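Local coordinates for omega transaminase (PDB 5LHA), which is a fold-type I transaminase that probably transfers amino groups between amines and carbonyl compounds through its pyridoxal phosphate cofactor, bound here in the pyridoxamine form, at residues H185-Y193 with V239-W247; R382-L392 with N428-L438. One frame throughout, in Å; residues are numbered along the deposited sequence.

Contact 1. Residues H185-Y193 with V239-W247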
ATOM      1  N   HIS A 185       4.393  11.607   2.164  1.00 24.72           N
ATOM      2  CA  HIS A 185       5.250  12.389   1.283  1.00 28.73           C
ATOM      3  C   HIS A 185       6.109  13.374   2.061  1.00 27.97           C
ATOM      4  O   HIS A 185       5.621  14.068   2.955  1.00 29.95           O
ATOM      5  CB  HIS A 185       4.409  13.122   0.232  1.00 31.48           C
ATOM      6  CG  HIS A 185       3.670  12.199  -0.689  1.00 34.69           C
ATOM      7  ND1 HIS A 185       2.418  11.698  -0.404  1.00 34.55           N
ATOM      8  CD2 HIS A 185       4.029  11.657  -1.880  1.00 34.56           C
ATOM      9  CE1 HIS A 185       2.026  10.908  -1.388  1.00 34.05           C
ATOM     10  NE2 HIS A 185       2.986  10.865  -2.295  1.00 34.72           N
ATOM     11  N   LEU A 186       7.391  13.439   1.701  1.00 25.22           N
ATOM     12  CA  LEU A 186       8.356  14.263   2.415  1.00 25.35           C
ATOM     13  C   LEU A 186       8.580  15.598   1.719  1.00 27.24           C
ATOM     14  O   LEU A 186       8.615  15.682   0.488  1.00 26.73           O
ATOM     15  CB  LEU A 186       9.700  13.546   2.564  1.00 25.38           C
ATOM     16  CG  LEU A 186       9.795  12.526   3.689  1.00 25.78           C
ATOM     17  CD1 LEU A 186      11.218  12.012   3.792  1.00 26.99           C
ATOM     18  CD2 LEU A 186       9.363  13.146   4.980  1.00 27.20           C
ATOM     19  N   LEU A 187       8.750  16.636   2.526  1.00 29.53           N
ATOM     20  CA  LEU A 187       9.119  17.965   2.077  1.00 31.34           C
ATOM     21  C   LEU A 187      10.507  18.276   2.620  1.00 36.33           C
ATOM     22  O   LEU A 187      10.922  17.721   3.634  1.00 34.73           O
ATOM     23  CB  LEU A 187       8.103  18.999   2.574  1.00 28.67           C
ATOM     24  CG  LEU A 187       6.649  18.640   2.268  1.00 25.17           C
ATOM     25  CD1 LEU A 187       5.697  19.414   3.142  1.00 24.86           C
ATOM     26  CD2 LEU A 187       6.358  18.920   0.802  1.00 26.50           C
ATOM     27  N   ASP A 188      11.233  19.154   1.936  1.00 41.66           N
ATOM     28  CA  ASP A 188      12.541  19.547   2.435  1.00 43.51           C
ATOM     29  C   ASP A 188      12.396  20.377   3.702  1.00 42.90           C
ATOM     30  O   ASP A 188      11.377  21.030   3.933  1.00 44.59           O
ATOM     31  CB  ASP A 188      13.324  20.326   1.372  1.00 46.24           C
ATOM     32  CG  ASP A 188      14.008  19.415   0.366  1.00 49.17           C
ATOM     33  OD1 ASP A 188      14.908  18.650   0.775  1.00 50.08           O
ATOM     34  OD2 ASP A 188      13.661  19.466  -0.833  1.00 50.80           O
ATOM     35  N   THR A 189      13.377  20.312   4.521  1.00 39.50           N
ATOM     36  CA  THR A 189      13.219  21.104   5.732  1.00 36.77           C
ATOM     37  C   THR A 189      13.953  22.436   5.598  1.00 33.80           C
ATOM     38  O   THR A 189      14.998  22.505   4.939  1.00 32.64           O
ATOM     39  CB  THR A 189      13.743  20.346   6.954  1.00 35.88           C
ATOM     40  OG1 THR A 189      13.661  21.183   8.112  1.00 36.83           O
ATOM     41  CG2 THR A 189      15.193  19.910   6.751  1.00 35.54           C
ATOM     42  N   PRO A 190      13.431  23.525   6.171  1.00 32.07           N
ATOM     43  CA  PRO A 190      14.138  24.812   6.080  1.00 30.61           C
ATOM     44  C   PRO A 190      15.368  24.857   6.979  1.00 31.14           C
ATOM     45  O   PRO A 190      15.367  25.465   8.057  1.00 32.14           O
ATOM     46  CB  PRO A 190      13.065  25.825   6.490  1.00 29.15           C
ATOM     47  CG  PRO A 190      12.163  25.057   7.373  1.00 29.37           C
ATOM     48  CD  PRO A 190      12.114  23.668   6.816  1.00 29.64           C
ATOM     49  N   TRP A 191      16.426  24.185   6.514  1.00 30.89           N
ATOM     50  CA  TRP A 191      17.667  23.952   7.247  1.00 30.69           C
ATOM     51  C   TRP A 191      18.754  24.801   6.601  1.00 31.31           C
ATOM     52  O   TRP A 191      19.133  24.558   5.450  1.00 31.20           O
ATOM     53  CB  TRP A 191      18.030  22.469   7.211  1.00 31.60           C
ATOM     54  CG  TRP A 191      19.195  22.042   8.084  1.00 30.50           C
ATOM     55  CD1 TRP A 191      19.824  22.778   9.051  1.00 31.68           C
ATOM     56  CD2 TRP A 191      19.857  20.772   8.056  1.00 30.89           C
ATOM     57  NE1 TRP A 191      20.835  22.041   9.627  1.00 32.16           N
ATOM     58  CE2 TRP A 191      20.877  20.808   9.034  1.00 31.61           C
ATOM     59  CE3 TRP A 191      19.688  19.609   7.298  1.00 31.28           C
ATOM     60  CZ2 TRP A 191      21.723  19.724   9.271  1.00 32.62           C
ATOM     61  CZ3 TRP A 191      20.528  18.534   7.535  1.00 32.12           C
ATOM     62  CH2 TRP A 191      21.531  18.597   8.517  1.00 33.35           C
ATOM     63  N   LEU A 192      19.220  25.823   7.319  1.00 32.27           N
ATOM     64  CA  LEU A 192      20.171  26.762   6.728  1.00 34.66           C
ATOM     65  C   LEU A 192      21.527  26.108   6.470  1.00 36.26           C
ATOM     66  O   LEU A 192      22.179  26.392   5.456  1.00 38.21           O
ATOM     67  CB  LEU A 192      20.341  27.969   7.652  1.00 35.60           C
ATOM     68  CG  LEU A 192      19.209  28.984   7.759  1.00 36.29           C
ATOM     69  CD1 LEU A 192      19.175  29.564   9.170  1.00 38.03           C
ATOM     70  CD2 LEU A 192      19.417  30.076   6.731  1.00 37.53           C
ATOM     71  N   TYR A 193      21.949  25.198   7.352  1.00 34.81           N
ATOM     72  CA  TYR A 193      23.280  24.616   7.221  1.00 34.43           C
ATOM     73  C   TYR A 193      23.369  23.677   6.016  1.00 34.87           C
ATOM     74  O   TYR A 193      24.401  23.637   5.337  1.00 35.69           O
ATOM     75  CB  TYR A 193      23.673  23.905   8.521  1.00 32.45           C
ATOM     76  CG  TYR A 193      25.167  23.701   8.646  1.00 30.64           C
ATOM     77  CD1 TYR A 193      26.034  24.792   8.701  1.00 29.34           C
ATOM     78  CD2 TYR A 193      25.717  22.424   8.667  1.00 29.81           C
ATOM     79  CE1 TYR A 193      27.406  24.613   8.794  1.00 28.74           C
ATOM     80  CE2 TYR A 193      27.090  22.238   8.766  1.00 28.57           C
ATOM     81  CZ  TYR A 193      27.929  23.334   8.826  1.00 28.21           C
ATOM     82  OH  TYR A 193      29.293  23.152   8.912  1.00 27.37           O
ATOM     83  N   VAL A 239      18.443  19.271  15.872  1.00 26.27           N
ATOM     84  CA  VAL A 239      18.097  20.598  16.381  1.00 26.49           C
ATOM     85  C   VAL A 239      18.095  21.595  15.227  1.00 28.12           C
ATOM     86  O   VAL A 239      18.876  22.550  15.199  1.00 29.09           O
ATOM     87  CB  VAL A 239      19.042  21.045  17.512  1.00 25.78           C
ATOM     88  CG1 VAL A 239      18.531  22.323  18.164  1.00 26.28           C
ATOM     89  CG2 VAL A 239      19.185  19.940  18.547  1.00 25.48           C
ATOM     90  N   ILE A 240      17.181  21.400  14.284  1.00 28.23           N
ATOM     91  CA  ILE A 240      17.034  22.310  13.156  1.00 28.71           C
ATOM     92  C   ILE A 240      15.984  23.344  13.538  1.00 28.53           C
ATOM     93  O   ILE A 240      14.814  23.013  13.730  1.00 28.89           O
ATOM     94  CB  ILE A 240      16.648  21.563  11.877  1.00 30.93           C
ATOM     95  CG1 ILE A 240      17.740  20.546  11.533  1.00 31.68           C
ATOM     96  CG2 ILE A 240      16.434  22.546  10.735  1.00 32.35           C
ATOM     97  CD1 ILE A 240      17.260  19.372  10.711  1.00 32.59           C
ATOM     98  N   VAL A 241      16.426  24.586  13.696  1.00 30.46           N
ATOM     99  CA  VAL A 241      15.534  25.697  14.040  1.00 31.71           C
ATOM    100  C   VAL A 241      15.078  26.329  12.725  1.00 34.39           C
ATOM    101  O   VAL A 241      15.913  26.895  12.003  1.00 36.38           O
ATOM    102  CB  VAL A 241      16.244  26.727  14.929  1.00 32.72           C
ATOM    103  CG1 VAL A 241      15.256  27.793  15.400  1.00 33.32           C
ATOM    104  CG2 VAL A 241      16.916  26.056  16.117  1.00 31.09           C
ATOM    105  N   PRO A 242      13.792  26.248  12.379  1.00 34.84           N
ATOM    106  CA  PRO A 242      13.333  26.848  11.129  1.00 34.19           C
ATOM    107  C   PRO A 242      13.397  28.359  11.224  1.00 36.85           C
ATOM    108  O   PRO A 242      13.428  28.917  12.334  1.00 38.34           O
ATOM    109  CB  PRO A 242      11.884  26.355  11.011  1.00 31.58           C
ATOM    110  CG  PRO A 242      11.467  26.140  12.404  1.00 32.98           C
ATOM    111  CD  PRO A 242      12.686  25.620  13.118  1.00 33.95           C
ATOM    112  N   PRO A 243      13.455  29.052  10.090  1.00 36.98           N
ATOM    113  CA  PRO A 243      13.310  30.512  10.105  1.00 36.89           C
ATOM    114  C   PRO A 243      11.967  30.943  10.687  1.00 38.07           C
ATOM    115  O   PRO A 243      10.991  30.188  10.721  1.00 36.91           O
ATOM    116  CB  PRO A 243      13.434  30.896   8.626  1.00 36.41           C
ATOM    117  CG  PRO A 243      14.196  29.766   8.007  1.00 36.58           C
ATOM    118  CD  PRO A 243      13.752  28.537   8.742  1.00 35.91           C
ATOM    119  N   ALA A 244      11.938  32.186  11.170  1.00 38.83           N
ATOM    120  CA  ALA A 244      10.807  32.653  11.961  1.00 38.69           C
ATOM    121  C   ALA A 244       9.518  32.731  11.155  1.00 37.98           C
ATOM    122  O   ALA A 244       8.428  32.593  11.721  1.00 38.39           O
ATOM    123  CB  ALA A 244      11.123  34.015  12.557  1.00 40.58           C
ATOM    124  N   ASP A 245       9.609  32.994   9.856  1.00 37.65           N
ATOM    125  CA  ASP A 245       8.420  33.088   9.023  1.00 39.07           C
ATOM    126  C   ASP A 245       7.980  31.748   8.438  1.00 36.12           C
ATOM    127  O   ASP A 245       6.961  31.700   7.743  1.00 36.53           O
ATOM    128  CB  ASP A 245       8.648  34.109   7.902  1.00 44.84           C
ATOM    129  CG  ASP A 245       9.941  33.868   7.150  1.00 50.05           C
ATOM    130  OD1 ASP A 245      10.821  33.163   7.688  1.00 51.31           O
ATOM    131  OD2 ASP A 245      10.074  34.375   6.016  1.00 52.84           O
ATOM    132  N   TYR A 246       8.718  30.663   8.685  1.00 34.16           N
ATOM    133  CA  TYR A 246       8.360  29.382   8.078  1.00 35.33           C
ATOM    134  C   TYR A 246       7.039  28.833   8.618  1.00 33.44           C
ATOM    135  O   TYR A 246       6.149  28.465   7.842  1.00 30.98           O
ATOM    136  CB  TYR A 246       9.480  28.362   8.271  1.00 36.54           C
ATOM    137  CG  TYR A 246       9.123  27.004   7.699  1.00 35.57           C
ATOM    138  CD1 TYR A 246       9.035  26.811   6.325  1.00 33.82           C
ATOM    139  CD2 TYR A 246       8.875  25.918   8.531  1.00 35.28           C
ATOM    140  CE1 TYR A 246       8.709  25.577   5.792  1.00 32.41           C
ATOM    141  CE2 TYR A 246       8.553  24.677   8.006  1.00 33.57           C
ATOM    142  CZ  TYR A 246       8.473  24.514   6.637  1.00 32.73           C
ATOM    143  OH  TYR A 246       8.151  23.281   6.114  1.00 31.72           O
ATOM    144  N   TRP A 247       6.913  28.710   9.942  1.00 34.38           N
ATOM    145  CA  TRP A 247       5.700  28.120  10.505  1.00 34.23           C
ATOM    146  C   TRP A 247       4.458  28.975  10.250  1.00 34.71           C
ATOM    147  O   TRP A 247       3.391  28.415   9.965  1.00 35.59           O
ATOM    148  CB  TRP A 247       5.872  27.837  12.003  1.00 34.70           C
ATOM    149  CG  TRP A 247       6.398  26.446  12.250  1.00 34.36           C
ATOM    150  CD1 TRP A 247       7.696  26.027  12.144  1.00 33.49           C
ATOM    151  CD2 TRP A 247       5.628  25.281  12.581  1.00 33.24           C
ATOM    152  NE1 TRP A 247       7.782  24.680  12.412  1.00 32.80           N
ATOM    153  CE2 TRP A 247       6.529  24.199  12.679  1.00 33.03           C
ATOM    154  CE3 TRP A 247       4.270  25.050  12.811  1.00 31.76           C
ATOM    155  CZ2 TRP A 247       6.113  22.909  13.009  1.00 32.76           C
ATOM    156  CZ3 TRP A 247       3.859  23.773  13.134  1.00 31.32           C
ATOM    157  CH2 TRP A 247       4.777  22.715  13.227  1.00 32.81           C
TER
HETATM  158  O   HOH W   1       9.289  22.655   3.692  1.00 28.02           O
HETATM  159  O   HOH W   2      17.446  26.600   9.802  1.00 23.90           O
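Water 2 is held by three backbone groups where Pro190 meets Val241: it donates to both Pro190 O and Val241 O, the latter at 2.7 Å, and accepts from Leu192 N. In this fold-type I aminotransferase the water bridges two connections beside the seven-stranded sheet of the large, cofactor-binding domain, one leaving strand 184-187, outermost in this chain's sheet, the other leading into helix 246-256. An inverse gamma turn centred on Pro190 is closed only weakly, by Trp191 N to Thr189 O. The Pro190 ring points at the other segment, and its CG sits squarely over the face of Tyr246, the first residue of helix 246-256, 3.5 Å from the ring centroid and only 6° off the normal, a CH-pi contact with the two side chains at about a right angle. Pro243 packs beside it, CD lying 3.6 Å from Pro190 CB, while Pro242 CB touches Pro190 CG. A second CH-pi contact follows at the next residue. Trp191 has its CG anti to the backbone N (chi1 -172°), which lays the indole across Ile240; Ile240 CG1 stands 3.8 Å from the centroid of the five-membered ring, and CG2 reaches CD1 of the same ring. Ile240, with Val239, belongs to a G1 beta bulge facing Gln234, the residue that also takes the hydroxyl of Thr189. No direct hydrogen bond crosses the interface, so water carries the polar link at the other end as well: water 1 donates to Asp188 O at 2.7 Å and hydrogen-bonds Tyr246 OH at the same distance.

Contact 2. Residues R382-L392 with N428-L438; sequences RGKGLMIALDL and NKIILSPPLTL
Leu390 lays its CD1 methyl across Ile430, 3.8 Å from CB, and reaches Leu432 CG with it. A chi2 of 93° in Leu390, away from the usual staggered values, turns CD1 over the neighbouring strand. Ile388 CG2 meets Leu432 CD1 obliquely on this face, and the axes of strands 387-392 and 429-432 run antiparallel, at 164°. Ile388 with Leu432 and Leu390 with Ile430 are the hydrogen-bonded pairs; Leu432 N to Ile388 O is nearly straight at 175°. The opposite face carries Ala389 against Ile431 CD1, then a polar cluster. Asp391 and Lys429 run alongside each other in the same direction, but NZ stays 4.5 Å from OD2, too far for a salt bridge. Arg382 supplies the closer charge: its NH2 bonds Asp391 OD2 at 2.9 Å. OD2 lies in the guanidinium plane, at its edge, and NH2 meets OD2 on its anti side, tilted out of the carboxylate plane. OD2 also forms a salt bridge with Arg194, and Arg382 NH1 one with Glu380. Lys429 bends at its last torsion to bond Asn428 OD1 at 2.7 Å; with OD1 held there, ND2, the other branch of the amide, bonds weakly to Asp391 OD1, and to Leu392 O at a separation so short that its detail is doubtful. Putting an alanine at Asp391 would probably leave Arg382 and Arg194 without a shared carboxylate mate, although Arg382 would keep Glu380. Past the strands, Leu386 reaches into the turn after Ser433, its CD1 3.7 Å from Leu436 CD2 and its CD2 against Pro434 and Leu438. The pair sits inside a seven-stranded sheet, probably of the small domain of fold type I enzymes: strand 378-384 flanks 387-393, strand 421-426 flanks 429-432, helix 353-368 covers Leu432 and Leu438, and Trp63 of helix 60-63 touches Met387 and Ile431.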
ATOM      1  N   ARG A 382      23.937  25.375  16.726  1.00 38.64           N
ATOM      2  CA  ARG A 382      22.620  25.977  16.591  1.00 38.03           C
ATOM      3  C   ARG A 382      21.721  25.500  17.720  1.00 37.15           C
ATOM      4  O   ARG A 382      21.977  24.472  18.353  1.00 37.59           O
ATOM      5  CB  ARG A 382      21.976  25.622  15.250  1.00 39.87           C
ATOM      6  CG  ARG A 382      22.213  24.181  14.843  1.00 40.74           C
ATOM      7  CD  ARG A 382      21.369  23.776  13.657  1.00 41.86           C
ATOM      8  NE  ARG A 382      21.439  22.338  13.433  1.00 43.68           N
ATOM      9  CZ  ARG A 382      22.450  21.727  12.817  1.00 45.70           C
ATOM     10  NH1 ARG A 382      23.476  22.429  12.350  1.00 45.80           N
ATOM     11  NH2 ARG A 382      22.436  20.412  12.660  1.00 46.68           N
ATOM     12  N   GLY A 383      20.656  26.252  17.954  1.00 34.99           N
ATOM     13  CA  GLY A 383      19.762  25.924  19.041  1.00 33.74           C
ATOM     14  C   GLY A 383      18.703  26.982  19.230  1.00 31.96           C
ATOM     15  O   GLY A 383      18.748  28.065  18.642  1.00 31.60           O
ATOM     16  N   LYS A 384      17.747  26.644  20.092  1.00 31.09           N
ATOM     17  CA  LYS A 384      16.673  27.550  20.492  1.00 29.46           C
ATOM     18  C   LYS A 384      16.151  27.073  21.839  1.00 30.41           C
ATOM     19  O   LYS A 384      15.749  25.909  21.961  1.00 31.25           O
ATOM     20  CB  LYS A 384      15.561  27.578  19.449  1.00 29.27           C
ATOM     21  CG  LYS A 384      14.485  28.593  19.753  1.00 30.98           C
ATOM     22  CD  LYS A 384      13.419  28.594  18.690  1.00 32.78           C
ATOM     23  CE  LYS A 384      12.255  29.495  19.079  1.00 34.99           C
ATOM     24  NZ  LYS A 384      12.566  30.935  18.919  1.00 36.37           N
ATOM     25  N   GLY A 385      16.178  27.944  22.850  1.00 29.18           N
ATOM     26  CA  GLY A 385      15.922  27.465  24.204  1.00 29.48           C
ATOM     27  C   GLY A 385      17.013  26.502  24.641  1.00 27.64           C
ATOM     28  O   GLY A 385      18.205  26.741  24.412  1.00 27.00           O
ATOM     29  N   LEU A 386      16.620  25.407  25.294  1.00 25.51           N
ATOM     30  CA  LEU A 386      17.580  24.414  25.782  1.00 28.76           C
ATOM     31  C   LEU A 386      17.612  23.149  24.931  1.00 30.30           C
ATOM     32  O   LEU A 386      17.742  22.040  25.465  1.00 30.40           O
ATOM     33  CB  LEU A 386      17.308  24.065  27.242  1.00 28.26           C
ATOM     34  CG  LEU A 386      17.768  25.165  28.194  1.00 29.55           C
ATOM     35  CD1 LEU A 386      17.263  24.918  29.613  1.00 29.89           C
ATOM     36  CD2 LEU A 386      19.290  25.282  28.153  1.00 29.75           C
ATOM     37  N   MET A 387      17.495  23.288  23.610  1.00 30.63           N
ATOM     38  CA  MET A 387      17.887  22.258  22.653  1.00 28.28           C
ATOM     39  C   MET A 387      18.928  22.853  21.713  1.00 27.51           C
ATOM     40  O   MET A 387      18.695  23.900  21.099  1.00 24.90           O
ATOM     41  CB  MET A 387      16.691  21.709  21.868  1.00 28.06           C
ATOM     42  CG  MET A 387      15.803  22.742  21.203  1.00 28.08           C
ATOM     43  SD  MET A 387      14.149  22.096  20.883  1.00 27.63           S
ATOM     44  CE  MET A 387      14.474  20.677  19.854  1.00 27.19           C
ATOM     45  N   ILE A 388      20.094  22.212  21.649  1.00 29.16           N
ATOM     46  CA  ILE A 388      21.237  22.704  20.894  1.00 31.20           C
ATOM     47  C   ILE A 388      21.908  21.509  20.235  1.00 32.70           C
ATOM     48  O   ILE A 388      21.895  20.398  20.771  1.00 33.73           O
ATOM     49  CB  ILE A 388      22.228  23.474  21.799  1.00 31.27           C
ATOM     50  CG1 ILE A 388      21.634  24.817  22.233  1.00 30.24           C
ATOM     51  CG2 ILE A 388      23.565  23.693  21.101  1.00 30.98           C
ATOM     52  CD1 ILE A 388      22.340  25.437  23.412  1.00 31.02           C
ATOM     53  N   ALA A 389      22.458  21.723  19.041  1.00 34.00           N
ATOM     54  CA  ALA A 389      23.234  20.692  18.366  1.00 34.65           C
ATOM     55  C   ALA A 389      24.542  21.273  17.856  1.00 34.21           C
ATOM     56  O   ALA A 389      24.579  22.382  17.312  1.00 34.20           O
ATOM     57  CB  ALA A 389      22.467  20.074  17.197  1.00 35.01           C
ATOM     58  N   LEU A 390      25.613  20.510  18.038  1.00 34.91           N
ATOM     59  CA  LEU A 390      26.910  20.817  17.455  1.00 33.78           C
ATOM     60  C   LEU A 390      27.075  19.926  16.232  1.00 29.65           C
ATOM     61  O   LEU A 390      27.029  18.700  16.345  1.00 27.63           O
ATOM     62  CB  LEU A 390      28.031  20.587  18.470  1.00 35.02           C
ATOM     63  CG  LEU A 390      27.949  21.356  19.799  1.00 35.92           C
ATOM     64  CD1 LEU A 390      27.242  20.518  20.854  1.00 35.42           C
ATOM     65  CD2 LEU A 390      29.334  21.770  20.297  1.00 36.68           C
ATOM     66  N   ASP A 391      27.212  20.532  15.066  1.00 29.14           N
ATOM     67  CA  ASP A 391      27.255  19.778  13.817  1.00 28.13           C
ATOM     68  C   ASP A 391      28.710  19.547  13.398  1.00 29.27           C
ATOM     69  O   ASP A 391      29.404  20.478  12.972  1.00 28.25           O
ATOM     70  CB  ASP A 391      26.455  20.500  12.736  1.00 25.56           C
ATOM     71  CG  ASP A 391      26.041  19.572  11.624  1.00 25.11           C
ATOM     72  OD1 ASP A 391      26.869  18.717  11.225  1.00 27.66           O
ATOM     73  OD2 ASP A 391      24.870  19.669  11.186  1.00 22.60           O
ATOM     74  N   LEU A 392      29.159  18.298  13.482  1.00 30.61           N
ATOM     75  CA  LEU A 392      30.540  17.957  13.180  1.00 31.68           C
ATOM     76  C   LEU A 392      30.640  17.546  11.716  1.00 33.52           C
ATOM     77  O   LEU A 392      29.848  16.731  11.232  1.00 33.12           O
ATOM     78  CB  LEU A 392      31.046  16.834  14.090  1.00 31.47           C
ATOM     79  CG  LEU A 392      30.900  16.955  15.615  1.00 32.38           C
ATOM     80  CD1 LEU A 392      31.450  15.710  16.294  1.00 33.43           C
ATOM     81  CD2 LEU A 392      31.570  18.213  16.186  1.00 32.90           C
ATOM     82  N   ASN A 428      26.385  12.587  13.330  1.00 33.79           N
ATOM     83  CA  ASN A 428      27.554  13.455  13.362  1.00 32.69           C
ATOM     84  C   ASN A 428      27.347  14.667  14.257  1.00 31.13           C
ATOM     85  O   ASN A 428      28.148  15.607  14.210  1.00 30.07           O
ATOM     86  CB  ASN A 428      27.907  13.914  11.949  1.00 32.60           C
ATOM     87  CG  ASN A 428      26.932  14.939  11.414  1.00 35.03           C
ATOM     88  OD1 ASN A 428      25.748  14.662  11.247  1.00 37.07           O
ATOM     89  ND2 ASN A 428      27.432  16.134  11.132  1.00 35.81           N
ATOM     90  N   LYS A 429      26.308  14.651  15.091  1.00 30.04           N
ATOM     91  CA  LYS A 429      25.894  15.816  15.856  1.00 31.67           C
ATOM     92  C   LYS A 429      25.826  15.481  17.341  1.00 31.89           C
ATOM     93  O   LYS A 429      25.305  14.428  17.726  1.00 31.48           O
ATOM     94  CB  LYS A 429      24.520  16.306  15.378  1.00 31.72           C
ATOM     95  CG  LYS A 429      24.383  16.370  13.860  1.00 32.88           C
ATOM     96  CD  LYS A 429      22.994  16.811  13.430  1.00 31.29           C
ATOM     97  CE  LYS A 429      22.870  16.813  11.916  1.00 32.26           C
ATOM     98  NZ  LYS A 429      23.165  15.463  11.347  1.00 31.86           N
ATOM     99  N   ILE A 430      26.342  16.387  18.171  1.00 31.63           N
ATOM    100  CA  ILE A 430      26.230  16.275  19.624  1.00 30.26           C
ATOM    101  C   ILE A 430      25.003  17.062  20.061  1.00 27.00           C
ATOM    102  O   ILE A 430      24.891  18.262  19.780  1.00 23.80           O
ATOM    103  CB  ILE A 430      27.488  16.797  20.339  1.00 31.82           C
ATOM    104  CG1 ILE A 430      28.776  16.213  19.756  1.00 33.03           C
ATOM    105  CG2 ILE A 430      27.410  16.482  21.826  1.00 32.90           C
ATOM    106  CD1 ILE A 430      29.066  14.792  20.196  1.00 33.60           C
ATOM    107  N   ILE A 431      24.076  16.390  20.744  1.00 26.90           N
ATOM    108  CA  ILE A 431      22.851  17.014  21.231  1.00 26.14           C
ATOM    109  C   ILE A 431      23.036  17.405  22.693  1.00 27.07           C
ATOM    110  O   ILE A 431      23.476  16.591  23.515  1.00 25.17           O
ATOM    111  CB  ILE A 431      21.636  16.080  21.067  1.00 24.05           C
ATOM    112  CG1 ILE A 431      21.420  15.700  19.598  1.00 24.67           C
ATOM    113  CG2 ILE A 431      20.392  16.702  21.675  1.00 22.85           C
ATOM    114  CD1 ILE A 431      21.524  16.847  18.628  1.00 23.69           C
ATOM    115  N   LEU A 432      22.677  18.649  23.015  1.00 28.11           N
ATOM    116  CA  LEU A 432      22.585  19.161  24.377  1.00 28.23           C
ATOM    117  C   LEU A 432      21.108  19.381  24.691  1.00 26.61           C
ATOM    118  O   LEU A 432      20.434  20.117  23.973  1.00 25.71           O
ATOM    119  CB  LEU A 432      23.356  20.475  24.509  1.00 29.20           C
ATOM    120  CG  LEU A 432      24.751  20.528  23.875  1.00 28.79           C
ATOM    121  CD1 LEU A 432      25.448  21.853  24.149  1.00 28.56           C
ATOM    122  CD2 LEU A 432      25.614  19.364  24.325  1.00 28.87           C
ATOM    123  N   SER A 433      20.603  18.743  25.750  1.00 26.61           N
ATOM    124  CA  SER A 433      19.193  18.934  26.109  1.00 29.36           C
ATOM    125  C   SER A 433      18.971  18.767  27.612  1.00 30.31           C
ATOM    126  O   SER A 433      18.258  17.852  28.051  1.00 30.00           O
ATOM    127  CB  SER A 433      18.303  17.977  25.319  1.00 30.40           C
ATOM    128  OG  SER A 433      18.543  16.630  25.670  1.00 31.07           O
ATOM    129  N   PRO A 434      19.547  19.647  28.424  1.00 30.44           N
ATOM    130  CA  PRO A 434      19.526  19.459  29.874  1.00 29.11           C
ATOM    131  C   PRO A 434      18.173  19.817  30.459  1.00 28.91           C
ATOM    132  O   PRO A 434      17.296  20.326  29.741  1.00 28.60           O
ATOM    133  CB  PRO A 434      20.609  20.435  30.349  1.00 29.79           C
ATOM    134  CG  PRO A 434      20.510  21.554  29.370  1.00 29.32           C
ATOM    135  CD  PRO A 434      20.216  20.906  28.046  1.00 30.43           C
ATOM    136  N   PRO A 435      17.964  19.571  31.760  1.00 29.98           N
ATOM    137  CA  PRO A 435      16.720  20.023  32.399  1.00 19.27           C
ATOM    138  C   PRO A 435      16.538  21.523  32.236  1.00 23.26           C
ATOM    139  O   PRO A 435      17.502  22.281  32.107  1.00 19.93           O
ATOM    140  CB  PRO A 435      16.906  19.629  33.868  1.00 24.90           C
ATOM    141  CG  PRO A 435      17.843  18.444  33.823  1.00 19.09           C
ATOM    142  CD  PRO A 435      18.769  18.715  32.657  1.00 30.44           C
ATOM    143  N   LEU A 436      15.278  21.947  32.221  1.00 25.63           N
ATOM    144  CA  LEU A 436      14.974  23.360  32.026  1.00 26.45           C
ATOM    145  C   LEU A 436      15.282  24.199  33.259  1.00 28.48           C
ATOM    146  O   LEU A 436      15.233  25.432  33.179  1.00 31.08           O
ATOM    147  CB  LEU A 436      13.511  23.518  31.617  1.00 25.64           C
ATOM    148  CG  LEU A 436      13.139  22.741  30.345  1.00 26.54           C
ATOM    149  CD1 LEU A 436      11.778  23.164  29.809  1.00 25.74           C
ATOM    150  CD2 LEU A 436      14.204  22.851  29.250  1.00 27.58           C
ATOM    151  N   THR A 437      15.600  23.563  34.383  1.00 27.76           N
ATOM    152  CA  THR A 437      16.073  24.259  35.571  1.00 29.00           C
ATOM    153  C   THR A 437      17.561  24.591  35.515  1.00 30.59           C
ATOM    154  O   THR A 437      18.089  25.106  36.506  1.00 32.17           O
ATOM    155  CB  THR A 437      15.760  23.435  36.822  1.00 27.13           C
ATOM    156  OG1 THR A 437      16.377  22.146  36.718  1.00 29.08           O
ATOM    157  CG2 THR A 437      14.250  23.279  36.992  1.00 25.16           C
ATOM    158  N   LEU A 438      18.230  24.325  34.390  1.00 30.33           N
ATOM    159  CA  LEU A 438      19.654  24.609  34.250  1.00 31.98           C
ATOM    160  C   LEU A 438      19.974  26.043  34.651  1.00 36.60           C
ATOM    161  O   LEU A 438      19.247  26.979  34.315  1.00 38.19           O
ATOM    162  CB  LEU A 438      20.093  24.374  32.809  1.00 29.80           C
ATOM    163  CG  LEU A 438      21.600  24.322  32.581  1.00 27.22           C
ATOM    164  CD1 LEU A 438      22.125  22.937  32.899  1.00 27.82           C
ATOM    165  CD2 LEU A 438      21.928  24.703  31.154  1.00 24.44           C
TER

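Overall arrangement
Both contacts are buried, yet they lie at different sheets. Contact 1 joins loops beside the sheet that ends in strand 184-187; contact 2 pairs neighbouring strands within the other sheet and buries about twice the area. Chemistry follows place: the loops meet through proline, aromatic faces and bridging waters, the strands through a backbone ladder, aliphatic packing and a charged cluster at one end. Their centres are about 17 Å apart, but their edges touch, Trp191 CZ2 lying 3.5 Å from Arg382 NH2 and Val239 O accepting a weak bond from Arg382 NE. Met387 comes nearer the cofactor than Ile240 does, about 8 Å against about 12 Å from the side chains.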